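Side-chain contacts in alpha-L-arabinosidase (Xanthomonas axonopodis pv. citri, PDB 6D25), which probably removes arabinofuranosyl side groups from arabinoxylans, including internally di-substituted ones, as a trimeric GH51 glycoside hydrolase: residues A[167-170]-A[171-175]; A[208-212]-A[213-217]; A[227-230]-A[231-234]; A[249-252]-A[253-256]. All coordinates share one frame; numbering follows the deposited sequence.

Contact 1. Residues A[167-170]-A[171-175]; sequences WAEY and MTAPT
Trp167 faces the methyl group of Met171, one turn further along the helix, with its indole ring in a Met-aromatic contact. Met171 CE sits over the face of the five-membered ring, 3.6 Å from its centroid and only 5° off the normal, which makes it a CH-pi contact. The sulfur stands obliquely to the same ring. Met171 gets there because its chain bends at the last torsion (chi3 -73°), folding CE back over the ring while SD stays beside NE1. That indole nitrogen is itself held by Thr136 OG1. In the backbone, Met171 N donates to Trp167 O at 3.0 Å.

Ala168 contributes its carbonyl oxygen, gripped twice by Thr172. The hydroxyl OG1 donates at 2.7 Å to Ala168 O from above one face of the carbonyl plane, and Thr172 N donates to it at 3.0 Å from the other. With OG1 placed between its own backbone N and carbonyl carbon (chi1 66°), Thr172 turns its hydroxyl back along the helix.

Glu169 O accepts from Ala173 N at 2.9 Å, closing the final turn before the chain leaves helical geometry. Glu169 CG also meets Ala173 CB at 3.8 Å, while its carboxylate runs on to Ser177 OG. Tyr170 brushes Met171 CG with CD1 and sends OH to His137 and Asn186.

This is the C-terminal end of helix 161-172, which follows strand 149-154 in the barrel: Trp167 and Met171 pack on Ile152 of that strand, and Glu169, Tyr170 and Ala173 lie against helix 178-185.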
ATOM      1  N   TRP A 167     -16.454   2.199  -5.731  1.00 17.22           N
ATOM      2  CA  TRP A 167     -17.214   3.450  -5.752  1.00 16.32           C
ATOM      3  C   TRP A 167     -17.602   3.817  -7.187  1.00 16.25           C
ATOM      4  O   TRP A 167     -18.738   4.197  -7.432  1.00 15.64           O
ATOM      5  CB  TRP A 167     -16.405   4.593  -5.137  1.00 15.55           C
ATOM      6  CG  TRP A 167     -17.196   5.785  -4.726  1.00 14.76           C
ATOM      7  CD1 TRP A 167     -18.547   5.872  -4.600  1.00 14.86           C
ATOM      8  CD2 TRP A 167     -16.677   7.055  -4.314  1.00 14.55           C
ATOM      9  NE1 TRP A 167     -18.893   7.103  -4.119  1.00 14.70           N
ATOM     10  CE2 TRP A 167     -17.779   7.847  -3.925  1.00 14.10           C
ATOM     11  CE3 TRP A 167     -15.396   7.599  -4.218  1.00 14.09           C
ATOM     12  CZ2 TRP A 167     -17.635   9.143  -3.463  1.00 14.02           C
ATOM     13  CZ3 TRP A 167     -15.251   8.884  -3.737  1.00 13.95           C
ATOM     14  CH2 TRP A 167     -16.355   9.626  -3.341  1.00 13.76           C
ATOM     15  N   ALA A 168     -16.639   3.719  -8.100  1.00 16.30           N
ATOM     16  CA  ALA A 168     -16.888   4.005  -9.490  1.00 17.61           C
ATOM     17  C   ALA A 168     -17.972   3.065 -10.052  1.00 17.74           C
ATOM     18  O   ALA A 168     -18.851   3.531 -10.795  1.00 18.65           O
ATOM     19  CB  ALA A 168     -15.620   3.848 -10.295  1.00 18.42           C
ATOM     20  N   GLU A 169     -17.921   1.785  -9.705  1.00 17.09           N
ATOM     21  CA  GLU A 169     -18.930   0.842 -10.176  1.00 18.68           C
ATOM     22  C   GLU A 169     -20.310   1.217  -9.606  1.00 17.88           C
ATOM     23  O   GLU A 169     -21.319   1.252 -10.343  1.00 18.21           O
ATOM     24  CB  GLU A 169     -18.585  -0.611  -9.806  1.00 19.61           C
ATOM     25  CG  GLU A 169     -19.643  -1.645 -10.217  1.00 21.93           C
ATOM     26  CD  GLU A 169     -19.344  -3.080  -9.815  1.00 24.24           C
ATOM     27  OE1 GLU A 169     -18.122  -3.406  -9.765  1.00 25.62           O
ATOM     28  OE2 GLU A 169     -20.333  -3.906  -9.497  1.00 25.83           O
ATOM     29  N   TYR A 170     -20.358   1.484  -8.299  1.00 17.07           N
ATOM     30  CA  TYR A 170     -21.600   1.855  -7.647  1.00 16.41           C
ATOM     31  C   TYR A 170     -22.273   3.005  -8.400  1.00 16.04           C
ATOM     32  O   TYR A 170     -23.474   2.986  -8.654  1.00 15.86           O
ATOM     33  CB  TYR A 170     -21.314   2.279  -6.215  1.00 15.97           C
ATOM     34  CG  TYR A 170     -22.526   2.658  -5.398  1.00 15.79           C
ATOM     35  CD1 TYR A 170     -22.977   3.960  -5.374  1.00 15.90           C
ATOM     36  CD2 TYR A 170     -23.207   1.714  -4.654  1.00 15.98           C
ATOM     37  CE1 TYR A 170     -24.071   4.330  -4.606  1.00 16.66           C
ATOM     38  CE2 TYR A 170     -24.298   2.061  -3.881  1.00 16.64           C
ATOM     39  CZ  TYR A 170     -24.730   3.377  -3.838  1.00 16.47           C
ATOM     40  OH  TYR A 170     -25.810   3.718  -3.063  1.00 17.21           O
ATOM     41  N   MET A 171     -21.486   4.011  -8.737  1.00 16.11           N
ATOM     42  CA  MET A 171     -22.040   5.240  -9.312  1.00 16.75           C
ATOM     43  C   MET A 171     -22.387   5.079 -10.807  1.00 16.87           C
ATOM     44  O   MET A 171     -23.315   5.758 -11.253  1.00 16.32           O
ATOM     45  CB  MET A 171     -21.071   6.413  -9.159  1.00 16.83           C
ATOM     46  CG  MET A 171     -21.044   6.953  -7.716  1.00 17.05           C
ATOM     47  SD  MET A 171     -20.053   8.471  -7.563  1.00 18.04           S
ATOM     48  CE  MET A 171     -18.394   7.828  -7.718  1.00 17.33           C
ATOM     49  N   THR A 172     -21.635   4.262 -11.559  1.00 17.27           N
ATOM     50  CA  THR A 172     -21.703   4.317 -13.055  1.00 18.18           C
ATOM     51  C   THR A 172     -22.178   3.009 -13.707  1.00 19.12           C
ATOM     52  O   THR A 172     -22.475   3.033 -14.873  1.00 19.29           O
ATOM     53  CB  THR A 172     -20.334   4.674 -13.668  1.00 18.16           C
ATOM     54  OG1 THR A 172     -19.368   3.642 -13.427  1.00 18.08           O
ATOM     55  CG2 THR A 172     -19.812   5.993 -13.147  1.00 17.45           C
ATOM     56  N   ALA A 173     -22.256   1.893 -12.999  1.00 20.17           N
ATOM     57  CA  ALA A 173     -22.563   0.609 -13.634  1.00 21.45           C
ATOM     58  C   ALA A 173     -24.019   0.575 -14.110  1.00 23.51           C
ATOM     59  O   ALA A 173     -24.925   0.830 -13.324  1.00 23.16           O
ATOM     60  CB  ALA A 173     -22.264  -0.546 -12.717  1.00 21.86           C
ATOM     61  N   PRO A 174     -24.240   0.233 -15.400  1.00 24.24           N
ATOM     62  CA  PRO A 174     -25.585   0.042 -15.919  1.00 25.28           C
ATOM     63  C   PRO A 174     -26.110  -1.389 -15.769  1.00 25.62           C
ATOM     64  O   PRO A 174     -27.281  -1.626 -16.039  1.00 25.03           O
ATOM     65  CB  PRO A 174     -25.426   0.406 -17.416  1.00 26.14           C
ATOM     66  CG  PRO A 174     -24.057  -0.137 -17.747  1.00 26.06           C
ATOM     67  CD  PRO A 174     -23.250   0.133 -16.490  1.00 25.06           C
ATOM     68  N   THR A 175     -25.260  -2.326 -15.377  1.00 25.62           N
ATOM     69  CA  THR A 175     -25.643  -3.757 -15.276  1.00 26.61           C
ATOM     70  C   THR A 175     -26.436  -3.998 -13.979  1.00 25.82           C
ATOM     71  O   THR A 175     -26.667  -3.062 -13.196  1.00 23.88           O
ATOM     72  CB  THR A 175     -24.370  -4.616 -15.261  1.00 27.74           C
ATOM     73  OG1 THR A 175     -23.488  -4.140 -14.228  1.00 27.30           O
ATOM     74  CG2 THR A 175     -23.695  -4.612 -16.615  1.00 29.35           C
TER

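Contact 2. Residues A[208-212]-A[213-217]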
ATOM      1  N   GLY A 208      -0.727  11.700   2.617  1.00 17.27           N
ATOM      2  CA  GLY A 208       0.197  10.627   2.973  1.00 16.77           C
ATOM      3  C   GLY A 208       1.669  11.024   2.965  1.00 16.30           C
ATOM      4  O   GLY A 208       2.496  10.178   3.073  1.00 16.43           O
ATOM      5  N   ASN A 209       1.996  12.309   2.887  1.00 16.36           N
ATOM      6  CA  ASN A 209       3.388  12.796   3.051  1.00 16.40           C
ATOM      7  C   ASN A 209       4.336  12.022   2.122  1.00 16.41           C
ATOM      8  O   ASN A 209       5.435  11.627   2.520  1.00 16.43           O
ATOM      9  CB  ASN A 209       3.808  12.764   4.520  1.00 17.25           C
ATOM     10  CG  ASN A 209       3.111  13.861   5.305  1.00 17.97           C
ATOM     11  OD1 ASN A 209       3.365  15.033   5.062  1.00 17.63           O
ATOM     12  ND2 ASN A 209       2.142  13.503   6.143  1.00 18.41           N
ATOM     13  N   MET A 210       3.916  11.833   0.879  1.00 16.22           N
ATOM     14  CA  MET A 210       4.622  10.978  -0.066  1.00 17.24           C
ATOM     15  C   MET A 210       5.696  11.759  -0.825  1.00 17.65           C
ATOM     16  O   MET A 210       5.429  12.866  -1.303  1.00 18.60           O
ATOM     17  CB  MET A 210       3.638  10.382  -1.066  1.00 17.29           C
ATOM     18  CG  MET A 210       2.557   9.534  -0.436  1.00 17.45           C
ATOM     19  SD  MET A 210       1.575   8.717  -1.740  1.00 18.70           S
ATOM     20  CE  MET A 210       0.207   8.054  -0.786  1.00 18.48           C
ATOM     21  N   ARG A 211       6.857  11.169  -0.994  1.00 18.21           N
ATOM     22  CA  ARG A 211       7.780  11.581  -2.048  1.00 18.74           C
ATOM     23  C   ARG A 211       7.134  11.301  -3.414  1.00 17.64           C
ATOM     24  O   ARG A 211       6.379  10.324  -3.554  1.00 16.54           O
ATOM     25  CB  ARG A 211       9.053  10.738  -2.079  1.00 20.38           C
ATOM     26  CG  ARG A 211       9.863  10.625  -0.820  1.00 22.82           C
ATOM     27  CD  ARG A 211      11.095   9.744  -1.053  1.00 23.99           C
ATOM     28  NE  ARG A 211      10.843   8.362  -1.415  1.00 24.96           N
ATOM     29  CZ  ARG A 211      11.421   7.708  -2.438  1.00 26.72           C
ATOM     30  NH1 ARG A 211      12.327   8.278  -3.215  1.00 26.34           N
ATOM     31  NH2 ARG A 211      11.063   6.468  -2.711  1.00 29.51           N
ATOM     32  N   VAL A 212       7.451  12.130  -4.410  1.00 16.64           N
ATOM     33  CA  VAL A 212       6.819  11.953  -5.723  1.00 16.27           C
ATOM     34  C   VAL A 212       7.153  10.570  -6.303  1.00 16.36           C
ATOM     35  O   VAL A 212       6.282  10.000  -6.945  1.00 15.94           O
ATOM     36  CB  VAL A 212       7.179  13.070  -6.709  1.00 16.06           C
ATOM     37  CG1 VAL A 212       8.657  13.119  -7.036  1.00 16.57           C
ATOM     38  CG2 VAL A 212       6.324  12.987  -7.947  1.00 15.91           C
ATOM     39  N   GLU A 213       8.336  10.053  -6.062  1.00 17.05           N
ATOM     40  CA  GLU A 213       8.709   8.736  -6.623  1.00 18.22           C
ATOM     41  C   GLU A 213       7.728   7.654  -6.125  1.00 18.26           C
ATOM     42  O   GLU A 213       7.289   6.763  -6.911  1.00 19.73           O
ATOM     43  CB  GLU A 213      10.143   8.366  -6.276  1.00 18.76           C
ATOM     44  CG  GLU A 213      11.206   9.257  -6.916  1.00 19.42           C
ATOM     45  CD  GLU A 213      11.461  10.631  -6.291  1.00 19.96           C
ATOM     46  OE1 GLU A 213      10.851  10.973  -5.235  1.00 19.45           O
ATOM     47  OE2 GLU A 213      12.266  11.404  -6.896  1.00 21.01           O
ATOM     48  N   TYR A 214       7.293   7.767  -4.885  1.00 17.33           N
ATOM     49  CA  TYR A 214       6.345   6.829  -4.284  1.00 17.01           C
ATOM     50  C   TYR A 214       4.931   7.129  -4.770  1.00 16.08           C
ATOM     51  O   TYR A 214       4.189   6.219  -5.156  1.00 16.49           O
ATOM     52  CB  TYR A 214       6.452   6.884  -2.746  1.00 16.92           C
ATOM     53  CG  TYR A 214       5.531   5.955  -2.004  1.00 16.89           C
ATOM     54  CD1 TYR A 214       5.519   4.589  -2.268  1.00 17.67           C
ATOM     55  CD2 TYR A 214       4.703   6.423  -1.019  1.00 17.05           C
ATOM     56  CE1 TYR A 214       4.657   3.723  -1.596  1.00 17.74           C
ATOM     57  CE2 TYR A 214       3.868   5.577  -0.302  1.00 17.75           C
ATOM     58  CZ  TYR A 214       3.842   4.214  -0.591  1.00 17.96           C
ATOM     59  OH  TYR A 214       3.046   3.372   0.129  1.00 19.31           O
ATOM     60  N   ALA A 215       4.558   8.394  -4.798  1.00 15.32           N
ATOM     61  CA  ALA A 215       3.245   8.801  -5.263  1.00 14.87           C
ATOM     62  C   ALA A 215       3.003   8.349  -6.710  1.00 14.72           C
ATOM     63  O   ALA A 215       1.871   8.039  -7.042  1.00 13.94           O
ATOM     64  CB  ALA A 215       3.078  10.299  -5.152  1.00 14.66           C
ATOM     65  N   ALA A 216       4.036   8.379  -7.553  1.00 15.14           N
ATOM     66  CA  ALA A 216       3.855   7.988  -8.953  1.00 15.59           C
ATOM     67  C   ALA A 216       3.511   6.487  -9.017  1.00 15.81           C
ATOM     68  O   ALA A 216       2.605   6.081  -9.780  1.00 15.60           O
ATOM     69  CB  ALA A 216       5.097   8.304  -9.755  1.00 16.29           C
ATOM     70  N   ASP A 217       4.187   5.672  -8.195  1.00 16.19           N
ATOM     71  CA  ASP A 217       3.903   4.223  -8.120  1.00 16.25           C
ATOM     72  C   ASP A 217       2.491   3.990  -7.606  1.00 15.78           C
ATOM     73  O   ASP A 217       1.715   3.174  -8.157  1.00 15.26           O
ATOM     74  CB  ASP A 217       4.938   3.498  -7.259  1.00 17.08           C
ATOM     75  CG  ASP A 217       6.299   3.361  -7.909  1.00 18.29           C
ATOM     76  OD1 ASP A 217       6.362   3.238  -9.162  1.00 19.19           O
ATOM     77  OD2 ASP A 217       7.308   3.333  -7.163  1.00 19.78           O
TER
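Arg211 O takes two amide donors as helix 212-224 begins: a nearly straight bond from Ala215 N (2.9 Å, 169° at the hydrogen) and a weak one from Tyr214 N. Arg211 is thus the N-cap residue, and Val212 O carries the pattern on by accepting from Ala216 N at 2.8 Å. The helix is one of those surrounding the parallel-stranded beta/alpha barrel, and here the loop after strand 196-199 runs into it.

Met210, just ahead of the cap, crosses Tyr214 at a slant. Its CG lies 3.8 Å from Tyr214 CD2, and SD stands obliquely to the ring in a Met-aromatic contact, 4.8 Å from the centroid. A chain extended beyond CG carries the same sulfur past the ring to Ala215, where Met210 SD is 4.1 Å from Ala215 CB. Tyr214 OH meets Arg221 of the third subunit, so this packing is part of the trimer interface.

On another side, the guanidinium of Arg211 lies over Glu213 CB, and its plane is nearly parallel to the carboxylate, 5° apart. The attraction is of charges alone, since the carboxylate oxygen lies well out of the guanidinium plane and no N-H points at it. The stronger links go elsewhere: Arg211 NE to Asp217 of the third subunit, and Glu213 OE2 to His247. Glu213 bends at chi2 (78°) to bring its carboxylate back beside the cap; Glu213 OE1 rests 3.6 Å from Val212 CG1 and, in the long salt bridge, 3.7 Å from Arg211 NH1.

Contact 3. Residues A[227-230]-A[231-234]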
ATOM      1  N   LYS A 227     -12.077   1.896 -13.589  1.00 24.45           N
ATOM      2  CA  LYS A 227     -12.337   1.516 -14.971  1.00 26.38           C
ATOM      3  C   LYS A 227     -13.646   2.158 -15.443  1.00 25.76           C
ATOM      4  O   LYS A 227     -14.603   2.319 -14.669  1.00 26.41           O
ATOM      5  CB  LYS A 227     -12.394  -0.013 -15.035  1.00 29.21           C
ATOM      6  CG  LYS A 227     -11.021  -0.677 -14.906  1.00 30.68           C
ATOM      7  CD  LYS A 227     -11.046  -2.138 -15.203  1.00 34.15           C
ATOM      8  CE  LYS A 227      -9.667  -2.759 -15.349  1.00 34.98           C
ATOM      9  NZ  LYS A 227      -8.925  -2.692 -14.073  1.00 35.74           N
ATOM     10  N   SER A 228     -13.640   2.582 -16.688  1.00 25.82           N
ATOM     11  CA  SER A 228     -14.814   3.131 -17.354  1.00 26.65           C
ATOM     12  C   SER A 228     -15.707   1.986 -17.825  1.00 27.69           C
ATOM     13  O   SER A 228     -15.229   1.042 -18.455  1.00 26.66           O
ATOM     14  CB  SER A 228     -14.397   3.946 -18.519  1.00 27.79           C
ATOM     15  OG  SER A 228     -13.701   5.100 -18.099  1.00 26.61           O
ATOM     16  N   PRO A 229     -16.997   2.048 -17.545  1.00 26.88           N
ATOM     17  CA  PRO A 229     -17.831   1.065 -18.255  1.00 26.98           C
ATOM     18  C   PRO A 229     -17.931   1.446 -19.745  1.00 27.17           C
ATOM     19  O   PRO A 229     -17.461   2.517 -20.163  1.00 27.07           O
ATOM     20  CB  PRO A 229     -19.166   1.182 -17.523  1.00 26.58           C
ATOM     21  CG  PRO A 229     -19.223   2.666 -17.175  1.00 26.16           C
ATOM     22  CD  PRO A 229     -17.794   3.073 -16.870  1.00 25.62           C
ATOM     23  N   ALA A 230     -18.562   0.598 -20.551  1.00 28.07           N
ATOM     24  CA  ALA A 230     -18.715   0.858 -21.999  1.00 28.26           C
ATOM     25  C   ALA A 230     -19.550   2.120 -22.243  1.00 27.46           C
ATOM     26  O   ALA A 230     -19.393   2.781 -23.248  1.00 28.02           O
ATOM     27  CB  ALA A 230     -19.349  -0.335 -22.678  1.00 30.21           C
ATOM     28  N   SER A 231     -20.373   2.492 -21.268  1.00 26.58           N
ATOM     29  CA  SER A 231     -21.410   3.508 -21.404  1.00 27.01           C
ATOM     30  C   SER A 231     -20.915   4.936 -21.160  1.00 24.77           C
ATOM     31  O   SER A 231     -21.626   5.857 -21.456  1.00 25.53           O
ATOM     32  CB  SER A 231     -22.571   3.167 -20.460  1.00 28.44           C
ATOM     33  OG  SER A 231     -22.098   2.682 -19.222  1.00 26.56           O
ATOM     34  N   GLN A 232     -19.737   5.154 -20.585  1.00 22.77           N
ATOM     35  CA  GLN A 232     -19.235   6.508 -20.338  1.00 21.66           C
ATOM     36  C   GLN A 232     -17.728   6.443 -20.047  1.00 21.87           C
ATOM     37  O   GLN A 232     -17.216   5.421 -19.582  1.00 22.87           O
ATOM     38  CB  GLN A 232     -19.940   7.193 -19.159  1.00 20.27           C
ATOM     39  CG  GLN A 232     -19.739   6.515 -17.811  1.00 18.74           C
ATOM     40  CD  GLN A 232     -20.370   7.290 -16.681  1.00 18.79           C
ATOM     41  OE1 GLN A 232     -19.804   8.326 -16.253  1.00 18.38           O
ATOM     42  NE2 GLN A 232     -21.541   6.809 -16.219  1.00 17.61           N
ATOM     43  N   LYS A 233     -17.075   7.547 -20.287  1.00 21.87           N
ATOM     44  CA  LYS A 233     -15.624   7.670 -20.042  1.00 22.91           C
ATOM     45  C   LYS A 233     -15.375   8.459 -18.748  1.00 20.98           C
ATOM     46  O   LYS A 233     -15.842   9.597 -18.597  1.00 21.11           O
ATOM     47  CB  LYS A 233     -15.006   8.353 -21.260  1.00 24.88           C
ATOM     48  CG  LYS A 233     -13.553   8.739 -21.095  1.00 28.58           C
ATOM     49  CD  LYS A 233     -12.593   7.586 -21.087  1.00 30.43           C
ATOM     50  CE  LYS A 233     -11.224   8.024 -21.606  1.00 32.57           C
ATOM     51  NZ  LYS A 233     -10.185   7.084 -21.162  1.00 33.13           N
ATOM     52  N   ILE A 234     -14.649   7.843 -17.828  1.00 19.33           N
ATOM     53  CA  ILE A 234     -14.193   8.477 -16.572  1.00 18.80           C
ATOM     54  C   ILE A 234     -12.744   8.956 -16.774  1.00 18.84           C
ATOM     55  O   ILE A 234     -11.835   8.141 -16.873  1.00 18.97           O
ATOM     56  CB  ILE A 234     -14.294   7.505 -15.396  1.00 18.31           C
ATOM     57  CG1 ILE A 234     -15.711   6.928 -15.274  1.00 19.74           C
ATOM     58  CG2 ILE A 234     -13.871   8.188 -14.096  1.00 18.66           C
ATOM     59  CD1 ILE A 234     -15.871   5.860 -14.202  1.00 19.86           C
TER
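Ser228 and Ile234 tie together the two arms of a tight turn: Ile234 N donates to Ser228 OG across 2.9 Å, almost straight at 171°. Between them the chain reverses through a type I beta turn from Pro229 to Gln232, in the loop that leads from helix 212-224 to strand 235-238 of the barrel. The acceptor is a side-chain hydroxyl oxygen. It lies beside its own backbone N (chi1 -67°), from where it faces the opposite arm.

Among the packing contacts, the proline ring does most. Pro229 CG packs 3.9 Å from Gln232 CG, the two side chains crossing at a slant, and Pro229 CD lies 4.3 Å from Ile234 CD1. Ser231 places its OG 3.5 Å from Pro229 CG, so the ring is flanked by a hydroxyl as well as by aliphatic carbons. Carbons also rest on backbone oxygens: Ser228 CB lies 3.4 Å from Gln232 O, and Ile234 CD1 lies 3.8 Å from Lys227 O.

The polar ends lead beyond the turn. Lys227 NZ binds Thr224 O and forms a salt bridge with Glu104 of the second subunit, which brings the first arm to the trimer interface. Gln232 fastens the turn with both ends of its amide, OE1 accepting from Val194 N and NE2 donating to Trp192 O.

Contact 4. Residues A[249-252]-A[253-256]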
ATOM      1  N   THR A 249       6.282  17.579 -10.712  1.00 16.24           N
ATOM      2  CA  THR A 249       5.757  17.496 -12.075  1.00 16.39           C
ATOM      3  C   THR A 249       6.653  16.627 -12.966  1.00 16.68           C
ATOM      4  O   THR A 249       6.155  15.834 -13.726  1.00 16.37           O
ATOM      5  CB  THR A 249       5.655  18.905 -12.684  1.00 16.72           C
ATOM      6  OG1 THR A 249       4.859  19.681 -11.804  1.00 17.00           O
ATOM      7  CG2 THR A 249       5.033  18.902 -14.062  1.00 16.79           C
ATOM      8  N   GLU A 250       7.960  16.831 -12.890  1.00 17.87           N
ATOM      9  CA  GLU A 250       8.917  16.093 -13.681  1.00 19.64           C
ATOM     10  C   GLU A 250       8.713  14.575 -13.472  1.00 19.13           C
ATOM     11  O   GLU A 250       8.651  13.807 -14.447  1.00 18.13           O
ATOM     12  CB  GLU A 250      10.331  16.529 -13.303  1.00 22.29           C
ATOM     13  CG  GLU A 250      11.412  15.680 -13.903  1.00 25.71           C
ATOM     14  CD  GLU A 250      11.731  15.998 -15.344  1.00 30.02           C
ATOM     15  OE1 GLU A 250      11.512  17.143 -15.770  1.00 33.10           O
ATOM     16  OE2 GLU A 250      12.238  15.074 -16.030  1.00 35.07           O
ATOM     17  N   VAL A 251       8.667  14.128 -12.213  1.00 18.29           N
ATOM     18  CA  VAL A 251       8.597  12.696 -11.966  1.00 18.59           C
ATOM     19  C   VAL A 251       7.212  12.173 -12.322  1.00 17.90           C
ATOM     20  O   VAL A 251       7.120  11.100 -12.918  1.00 17.25           O
ATOM     21  CB  VAL A 251       8.994  12.355 -10.515  1.00 18.58           C
ATOM     22  CG1 VAL A 251       8.758  10.889 -10.206  1.00 18.73           C
ATOM     23  CG2 VAL A 251      10.447  12.736 -10.282  1.00 19.22           C
ATOM     24  N   MET A 252       6.145  12.856 -11.940  1.00 18.03           N
ATOM     25  CA  MET A 252       4.822  12.322 -12.236  1.00 18.93           C
ATOM     26  C   MET A 252       4.667  12.180 -13.760  1.00 18.63           C
ATOM     27  O   MET A 252       4.098  11.179 -14.230  1.00 18.14           O
ATOM     28  CB  MET A 252       3.676  13.207 -11.741  1.00 20.42           C
ATOM     29  CG  MET A 252       3.501  13.207 -10.281  1.00 22.70           C
ATOM     30  SD  MET A 252       3.015  11.586  -9.530  1.00 28.42           S
ATOM     31  CE  MET A 252       1.763  11.052 -10.667  1.00 22.63           C
ATOM     32  N   MET A 253       5.129  13.171 -14.525  1.00 18.09           N
ATOM     33  CA  MET A 253       4.966  13.097 -15.979  1.00 18.87           C
ATOM     34  C   MET A 253       5.897  12.021 -16.560  1.00 19.20           C
ATOM     35  O   MET A 253       5.463  11.218 -17.397  1.00 18.86           O
ATOM     36  CB  MET A 253       5.235  14.475 -16.629  1.00 18.95           C
ATOM     37  CG  MET A 253       4.192  15.498 -16.317  1.00 18.12           C
ATOM     38  SD  MET A 253       2.517  15.063 -16.807  1.00 18.80           S
ATOM     39  CE  MET A 253       2.681  15.247 -18.582  1.00 19.14           C
ATOM     40  N   ARG A 254       7.159  12.006 -16.129  1.00 19.37           N
ATOM     41  CA  ARG A 254       8.120  11.023 -16.623  1.00 20.54           C
ATOM     42  C   ARG A 254       7.574   9.602 -16.366  1.00 19.98           C
ATOM     43  O   ARG A 254       7.676   8.730 -17.210  1.00 19.18           O
ATOM     44  CB  ARG A 254       9.477  11.137 -15.925  1.00 22.03           C
ATOM     45  CG  ARG A 254      10.551  10.161 -16.379  1.00 23.93           C
ATOM     46  CD  ARG A 254      11.817  10.383 -15.519  1.00 27.08           C
ATOM     47  NE  ARG A 254      11.668   9.809 -14.171  1.00 28.43           N
ATOM     48  CZ  ARG A 254      12.186  10.304 -13.047  1.00 29.73           C
ATOM     49  NH1 ARG A 254      12.936  11.396 -13.055  1.00 28.68           N
ATOM     50  NH2 ARG A 254      11.989   9.663 -11.903  1.00 30.58           N
ATOM     51  N   GLU A 255       7.034   9.368 -15.180  1.00 19.00           N
ATOM     52  CA  GLU A 255       6.709   8.030 -14.742  1.00 20.21           C
ATOM     53  C   GLU A 255       5.280   7.636 -15.122  1.00 19.56           C
ATOM     54  O   GLU A 255       5.015   6.437 -15.225  1.00 19.87           O
ATOM     55  CB  GLU A 255       6.867   7.836 -13.224  1.00 20.98           C
ATOM     56  CG  GLU A 255       8.280   7.955 -12.753  1.00 22.51           C
ATOM     57  CD  GLU A 255       9.244   6.954 -13.412  1.00 24.27           C
ATOM     58  OE1 GLU A 255       8.868   5.827 -13.637  1.00 26.05           O
ATOM     59  OE2 GLU A 255      10.385   7.314 -13.648  1.00 24.93           O
ATOM     60  N   ALA A 256       4.364   8.569 -15.294  1.00 19.33           N
ATOM     61  CA  ALA A 256       2.940   8.192 -15.333  1.00 18.71           C
ATOM     62  C   ALA A 256       2.117   8.958 -16.384  1.00 18.29           C
ATOM     63  O   ALA A 256       0.870   8.796 -16.368  1.00 18.75           O
ATOM     64  CB  ALA A 256       2.319   8.378 -13.958  1.00 18.48           C
TER
HETATM   65  O   HOH W   1      13.479  13.053 -14.794  1.00 43.75           O
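Val251 lies beneath the guanidinium of Arg254, the two side chains running alongside each other. Arg254 NH2 is 3.8 Å from both Val251 CG1 and CG2, with CB of the valine under one face of the flat group. Arg254 starts out extended, CG opposite its own backbone N (chi1 -180°), and then bends at chi3 (76°), which folds the guanidinium back over the valine.

Two polar partners fix its rotation. Glu255, the next residue, meets it edge-on in the guanidinium plane: Arg254 NE donates to Glu255 OE2 at 2.9 Å in a salt bridge, with a weaker bond from NH2 to the same oxygen. A water joins NH1 to Glu250 OE2, whose carboxylate also binds Lys311 and Tyr312. Glu255 CG lies 3.9 Å from Val251 CG1, and the turn at chi2 (-59°) swings the carboxylate toward Arg254.

The two methionines curl at both chi2 and chi3. That brings Met252 CE to within 4.3 Å of Ala256 CB, whereas Met253 leads its sulfur away and leaves CG beside Thr249, 4.2 Å from CG2. Regular backbone bonds run underneath, such as Arg254 N to Glu250 O at 2.9 Å; the one from Ala256 N to Met252 O is weak.

Both segments belong to helix 246-256 of the beta-alpha-beta unit between strands 235-238 and 262-269. Val251, Met252 and Glu255 face helix 212-224, Thr249 and Met253 rest on Leu263 of the following strand, and helix 285-312 packs against Thr249, Glu250, Met253 and Arg254.

The four contacts fall into two touching pairs on the alpha/beta barrel. Contacts 1 and 3, with centres about 9 Å apart, meet where Thr172 OG1 lies 3.8 Å from Pro229 CD and Thr172 CB 3.5 Å from Gln232 NE2. Contacts 2 and 4, about 11 Å between centres, join neighbouring helices: Val212 CG1 packs 3.6 Å from Val251 CB, and Ala216 CA 3.7 Å from Met252 SD. The pairs stay separate: even contacts 3 and 4 are about 12 Å apart at their nearest atoms. In such barrels the active site lies at the C-terminal ends of the strands, the side from which the loop of contact 2 comes; contact 3 precedes a strand instead.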